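Local coordinates for protein putative mannose-6-phosphate isomerase YvyI (PDB 1QWR) that probably interconverts D-mannose 6-phosphate and D-fructose 6-phosphate as a zinc-dependent type 1 phosphomannose isomerase built on cupin-type domains, at residues N190-R202 / P209-A221. Sequence-based numbering, arbitrary orientation.
With SO4 (sulfate ion), chain C.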
loop_
_atom_site.group_PDB
_atom_site.type_symbol
_atom_site.label_atom_id
_atom_site.label_comp_id
_atom_site.label_asym_id
_atom_site.label_seq_id
_atom_site.Cartn_x
_atom_site.Cartn_y
_atom_site.Cartn_z
ATOM N N ASN A 190 4.914 -4.138 6.584
ATOM C CA ASN A 190 6.155 -4.514 5.874
ATOM C C ASN A 190 6.250 -6.054 5.833
ATOM O O ASN A 190 6.819 -6.708 6.714
ATOM C CB ASN A 190 7.326 -3.886 6.634
ATOM C CG ASN A 190 8.677 -4.283 6.067
ATOM O OD1 ASN A 190 8.779 -4.806 4.952
ATOM N ND2 ASN A 190 9.727 -4.021 6.836
ATOM N N SER A 191 5.658 -6.632 4.797
ATOM C CA SER A 191 5.563 -8.078 4.694
ATOM C C SER A 191 5.277 -8.457 3.257
ATOM O O SER A 191 4.753 -7.635 2.500
ATOM C CB SER A 191 4.398 -8.553 5.591
ATOM O OG SER A 191 3.910 -9.847 5.249
ATOM N N ASP A 192 5.615 -9.691 2.877
ATOM C CA ASP A 192 5.339 -10.183 1.528
ATOM C C ASP A 192 4.643 -11.532 1.678
ATOM O O ASP A 192 4.671 -12.358 0.771
ATOM C CB ASP A 192 6.654 -10.329 0.739
ATOM C CG ASP A 192 6.435 -10.550 -0.757
ATOM O OD1 ASP A 192 5.454 -10.022 -1.334
ATOM O OD2 ASP A 192 7.281 -11.245 -1.367
ATOM N N ALA A 193 4.012 -11.740 2.832
ATOM C CA ALA A 193 3.307 -12.996 3.127
ATOM C C ALA A 193 1.945 -13.080 2.446
ATOM O O ALA A 193 0.973 -12.407 2.843
ATOM C CB ALA A 193 3.162 -13.155 4.618
ATOM N N THR A 194 1.874 -13.931 1.422
ATOM C CA THR A 194 0.653 -14.095 0.644
ATOM C C THR A 194 0.327 -15.550 0.349
ATOM O O THR A 194 1.179 -16.283 -0.129
ATOM C CB THR A 194 0.781 -13.374 -0.704
ATOM O OG1 THR A 194 0.982 -11.977 -0.468
ATOM C CG2 THR A 194 -0.477 -13.584 -1.555
ATOM N N TYR A 195 -0.912 -15.948 0.622
ATOM C CA TYR A 195 -1.358 -17.314 0.361
ATOM C C TYR A 195 -2.434 -17.246 -0.721
ATOM O O TYR A 195 -3.533 -16.741 -0.483
ATOM C CB TYR A 195 -1.922 -17.957 1.643
ATOM C CG TYR A 195 -0.935 -17.989 2.805
ATOM C CD1 TYR A 195 0.424 -18.250 2.591
ATOM C CD2 TYR A 195 -1.364 -17.776 4.118
ATOM C CE1 TYR A 195 1.324 -18.294 3.662
ATOM C CE2 TYR A 195 -0.479 -17.819 5.188
ATOM C CZ TYR A 195 0.863 -18.076 4.956
ATOM O OH TYR A 195 1.741 -18.113 6.012
ATOM N N ARG A 196 -2.111 -17.741 -1.916
ATOM C CA ARG A 196 -3.059 -17.714 -3.027
ATOM C C ARG A 196 -3.926 -18.958 -3.047
ATOM O O ARG A 196 -3.432 -20.053 -2.779
ATOM C CB ARG A 196 -2.334 -17.680 -4.366
ATOM C CG ARG A 196 -1.333 -16.589 -4.505
ATOM C CD ARG A 196 -0.943 -16.424 -5.967
ATOM N NE ARG A 196 0.106 -15.426 -6.099
ATOM C CZ ARG A 196 1.399 -15.705 -6.076
ATOM N NH1 ARG A 196 1.807 -16.957 -5.936
ATOM N NH2 ARG A 196 2.282 -14.727 -6.185
ATOM N N VAL A 197 -5.202 -18.795 -3.373
ATOM C CA VAL A 197 -6.075 -19.954 -3.466
ATOM C C VAL A 197 -6.450 -20.184 -4.927
ATOM O O VAL A 197 -6.785 -21.298 -5.315
ATOM C CB VAL A 197 -7.368 -19.800 -2.615
ATOM C CG1 VAL A 197 -6.997 -19.480 -1.161
ATOM C CG2 VAL A 197 -8.274 -18.729 -3.178
ATOM N N TYR A 198 -6.368 -19.135 -5.742
ATOM C CA TYR A 198 -6.727 -19.243 -7.157
ATOM C C TYR A 198 -6.083 -18.144 -7.988
ATOM O O TYR A 198 -6.092 -16.976 -7.589
ATOM C CB TYR A 198 -8.245 -19.158 -7.316
ATOM C CG TYR A 198 -8.726 -19.413 -8.726
ATOM C CD1 TYR A 198 -8.287 -20.527 -9.435
ATOM C CD2 TYR A 198 -9.646 -18.558 -9.338
ATOM C CE1 TYR A 198 -8.753 -20.793 -10.730
ATOM C CE2 TYR A 198 -10.121 -18.819 -10.630
ATOM C CZ TYR A 198 -9.665 -19.937 -11.317
ATOM O OH TYR A 198 -10.106 -20.188 -12.599
ATOM N N ASP A 199 -5.534 -18.518 -9.143
ATOM C CA ASP A 199 -4.868 -17.553 -10.024
ATOM C C ASP A 199 -5.307 -17.693 -11.482
ATOM O O ASP A 199 -4.523 -17.446 -12.404
ATOM C CB ASP A 199 -3.350 -17.700 -9.928
ATOM C CG ASP A 199 -2.611 -16.515 -10.527
ATOM O OD1 ASP A 199 -3.109 -15.381 -10.394
ATOM O OD2 ASP A 199 -1.523 -16.702 -11.114
ATOM N N TYR A 200 -6.551 -18.131 -11.669
ATOM C CA TYR A 200 -7.135 -18.263 -12.991
ATOM C C TYR A 200 -6.358 -19.155 -13.958
ATOM O O TYR A 200 -6.473 -18.996 -15.173
ATOM C CB TYR A 200 -7.312 -16.857 -13.577
ATOM C CG TYR A 200 -8.191 -15.977 -12.724
ATOM C CD1 TYR A 200 -9.579 -16.129 -12.737
ATOM C CD2 TYR A 200 -7.640 -15.036 -11.848
ATOM C CE1 TYR A 200 -10.397 -15.367 -11.897
ATOM C CE2 TYR A 200 -8.446 -14.272 -11.003
ATOM C CZ TYR A 200 -9.822 -14.442 -11.033
ATOM O OH TYR A 200 -10.631 -13.692 -10.210
ATOM N N ASP A 201 -5.584 -20.094 -13.419
ATOM C CA ASP A 201 -4.784 -21.023 -14.222
ATOM C C ASP A 201 -3.860 -20.348 -15.232
ATOM O O ASP A 201 -3.647 -20.866 -16.341
ATOM C CB ASP A 201 -5.706 -22.000 -14.957
ATOM C CG ASP A 201 -6.573 -22.798 -14.004
ATOM O OD1 ASP A 201 -6.008 -23.570 -13.205
ATOM O OD2 ASP A 201 -7.811 -22.645 -14.046
ATOM N N ARG A 202 -3.295 -19.209 -14.846
ATOM C CA ARG A 202 -2.409 -18.468 -15.731
ATOM C C ARG A 202 -0.951 -18.868 -15.643
ATOM O O ARG A 202 -0.504 -19.389 -14.630
ATOM C CB ARG A 202 -2.529 -16.976 -15.449
ATOM C CG ARG A 202 -3.886 -16.420 -15.786
ATOM C CD ARG A 202 -3.981 -14.947 -15.426
ATOM N NE ARG A 202 -3.933 -14.721 -13.979
ATOM C CZ ARG A 202 -4.202 -13.550 -13.412
ATOM N NH1 ARG A 202 -4.525 -12.513 -14.180
ATOM N NH2 ARG A 202 -4.187 -13.419 -12.083
ATOM N N PRO A 209 3.048 -22.002 -13.886
ATOM C CA PRO A 209 1.913 -21.501 -13.095
ATOM C C PRO A 209 2.430 -20.890 -11.798
ATOM O O PRO A 209 3.473 -21.303 -11.301
ATOM C CB PRO A 209 1.085 -22.756 -12.806
ATOM C CG PRO A 209 1.662 -23.828 -13.712
ATOM C CD PRO A 209 3.106 -23.470 -13.824
ATOM N N ARG A 210 1.718 -19.914 -11.246
ATOM C CA ARG A 210 2.180 -19.327 -9.997
ATOM C C ARG A 210 1.759 -20.199 -8.818
ATOM O O ARG A 210 0.726 -20.872 -8.865
ATOM C CB ARG A 210 1.653 -17.899 -9.851
ATOM C CG ARG A 210 2.112 -17.001 -11.019
ATOM C CD ARG A 210 2.000 -15.536 -10.668
ATOM N NE ARG A 210 0.617 -15.114 -10.429
ATOM C CZ ARG A 210 0.291 -14.008 -9.759
ATOM N NH1 ARG A 210 1.254 -13.227 -9.268
ATOM N NH2 ARG A 210 -0.984 -13.683 -9.568
ATOM N N GLU A 211 2.577 -20.185 -7.770
ATOM C CA GLU A 211 2.345 -20.981 -6.562
ATOM C C GLU A 211 1.039 -20.693 -5.829
ATOM O O GLU A 211 0.671 -19.540 -5.638
ATOM C CB GLU A 211 3.488 -20.756 -5.581
ATOM C CG GLU A 211 4.471 -21.891 -5.451
ATOM C CD GLU A 211 5.428 -21.662 -4.294
ATOM O OE1 GLU A 211 4.964 -21.674 -3.131
ATOM O OE2 GLU A 211 6.637 -21.461 -4.548
ATOM N N LEU A 212 0.350 -21.753 -5.416
ATOM C CA LEU A 212 -0.890 -21.621 -4.653
ATOM C C LEU A 212 -0.552 -22.172 -3.259
ATOM O O LEU A 212 0.355 -22.994 -3.119
ATOM C CB LEU A 212 -2.030 -22.422 -5.300
ATOM C CG LEU A 212 -2.397 -22.063 -6.749
ATOM C CD1 LEU A 212 -3.651 -22.845 -7.166
ATOM C CD2 LEU A 212 -2.652 -20.564 -6.879
ATOM N N HIS A 213 -1.257 -21.703 -2.235
ATOM C CA HIS A 213 -0.990 -22.125 -0.863
ATOM C C HIS A 213 -2.348 -22.399 -0.236
ATOM O O HIS A 213 -2.781 -21.678 0.661
ATOM C CB HIS A 213 -0.297 -20.984 -0.101
ATOM C CG HIS A 213 0.649 -20.179 -0.942
ATOM N ND1 HIS A 213 2.014 -20.380 -0.934
ATOM C CD2 HIS A 213 0.420 -19.189 -1.841
ATOM C CE1 HIS A 213 2.584 -19.545 -1.789
ATOM N NE2 HIS A 213 1.638 -18.812 -2.351
ATOM N N PHE A 214 -3.015 -23.439 -0.726
ATOM C CA PHE A 214 -4.351 -23.797 -0.263
ATOM C C PHE A 214 -4.492 -24.000 1.257
ATOM O O PHE A 214 -5.322 -23.357 1.891
ATOM C CB PHE A 214 -4.821 -25.059 -1.012
ATOM C CG PHE A 214 -6.318 -25.250 -1.021
ATOM C CD1 PHE A 214 -7.163 -24.335 -0.399
ATOM C CD2 PHE A 214 -6.884 -26.355 -1.654
ATOM C CE1 PHE A 214 -8.552 -24.516 -0.401
ATOM C CE2 PHE A 214 -8.274 -26.548 -1.662
ATOM C CZ PHE A 214 -9.105 -25.626 -1.034
ATOM N N ALA A 215 -3.690 -24.890 1.827
ATOM C CA ALA A 215 -3.748 -25.187 3.258
ATOM C C ALA A 215 -3.515 -23.948 4.102
ATOM O O ALA A 215 -4.305 -23.625 4.993
ATOM C CB ALA A 215 -2.708 -26.259 3.616
ATOM N N LYS A 216 -2.426 -23.248 3.816
ATOM C CA LYS A 216 -2.110 -22.052 4.577
ATOM C C LYS A 216 -3.194 -20.995 4.460
ATOM O O LYS A 216 -3.505 -20.323 5.438
ATOM C CB LYS A 216 -0.756 -21.484 4.144
ATOM C CG LYS A 216 0.433 -22.281 4.683
ATOM C CD LYS A 216 1.756 -21.628 4.331
ATOM C CE LYS A 216 2.909 -22.297 5.047
ATOM N NZ LYS A 216 4.196 -21.618 4.749
ATOM N N ALA A 217 -3.768 -20.841 3.269
ATOM C CA ALA A 217 -4.818 -19.850 3.075
ATOM C C ALA A 217 -6.018 -20.197 3.942
ATOM O O ALA A 217 -6.611 -19.339 4.603
ATOM C CB ALA A 217 -5.246 -19.807 1.597
ATOM N N VAL A 218 -6.395 -21.465 3.932
ATOM C CA VAL A 218 -7.550 -21.874 4.731
ATOM C C VAL A 218 -7.258 -21.688 6.219
ATOM O O VAL A 218 -8.111 -21.225 6.980
ATOM C CB VAL A 218 -7.928 -23.334 4.413
ATOM C CG1 VAL A 218 -9.093 -23.766 5.291
ATOM C CG2 VAL A 218 -8.337 -23.435 2.930
ATOM N N ASN A 219 -6.041 -22.018 6.631
ATOM C CA ASN A 219 -5.655 -21.846 8.034
ATOM C C ASN A 219 -5.660 -20.367 8.441
ATOM O O ASN A 219 -6.068 -20.019 9.547
ATOM C CB ASN A 219 -4.264 -22.418 8.272
ATOM C CG ASN A 219 -4.291 -23.899 8.600
ATOM O OD1 ASN A 219 -4.678 -24.292 9.706
ATOM N ND2 ASN A 219 -3.889 -24.723 7.648
ATOM N N ALA A 220 -5.205 -19.494 7.552
ATOM C CA ALA A 220 -5.141 -18.071 7.889
ATOM C C ALA A 220 -6.434 -17.307 7.725
ATOM O O ALA A 220 -6.613 -16.223 8.305
ATOM C CB ALA A 220 -4.053 -17.393 7.055
ATOM N N ALA A 221 -7.340 -17.869 6.940
ATOM C CA ALA A 221 -8.594 -17.209 6.634
ATOM C C ALA A 221 -9.588 -17.149 7.772
ATOM O O ALA A 221 -9.781 -18.113 8.504
ATOM C CB ALA A 221 -9.246 -17.877 5.405
HETATM S S SO4 C . -0.727 -11.382 -6.532
HETATM O O1 SO4 C . -1.887 -11.932 -7.276
HETATM O O2 SO4 C . 0.364 -11.069 -7.460
HETATM O O3 SO4 C . -0.275 -12.344 -5.515
HETATM O O4 SO4 C . -1.152 -10.139 -5.859
HETATM O O HOH W 1 -1.007 -19.114 -12.029
#
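R196 and R210 converge on one sulfate ion beside the zinc site of the cupin-fold catalytic domain of this type 1 phosphomannose isomerase, where strand 195-198, with its classic beta bulge facing I98, packs on helix 214-220 and the loop before it. R196, the active-site arginine by similarity, sends NE to sulfate O3 (3.2 Å), while R210 gives NH1 to O2 and NH2 to O1. K18, W20, S97 and K99 also hydrogen-bond the anion, which probably came from the crystallisation liquor but is consistent with a pocket for the substrate phosphate. R196 NE sits over the centre of the R210 guanidinium, the two planes 38° apart.

Second-shell bonds set both arginines. R196 NH1 donates to E211 O (2.8 Å) exactly in its guanidinium plane and on a carbonyl lone pair. R210, bent at chi3 (-64°), forms a side-on salt bridge with D199, NE to OD2 and NH2 to OD1, each 2.8 Å and nearly straight, although both reach the carboxylate from above its plane. R202 NH2 makes a second salt bridge to OD1 from the opposite face, completing a three-residue network. An alanine in place of R210 would probably leave D199 OD2 without its arginine partner and strip two hydrogen bonds from the sulfate.

Ring and methyl contacts join strand to helix. K216 CB makes a CH-pi contact over the centre of the Y195 ring, 3.5 Å from its centroid, and A220 CB lies at the ring edge; Y195 OH hydrogen-bonds E111, with which K216 NZ forms a salt bridge. V197 CG1 presses on A217 CB at 3.3 Å, tighter than usual for two carbons.

One backbone bond and one water also bridge the segments. The N-cap residue H213 donates its N to R196 O at 172°, and the water donates to D199 OD2 and R202 O while accepting from R210 N at 2.9 Å.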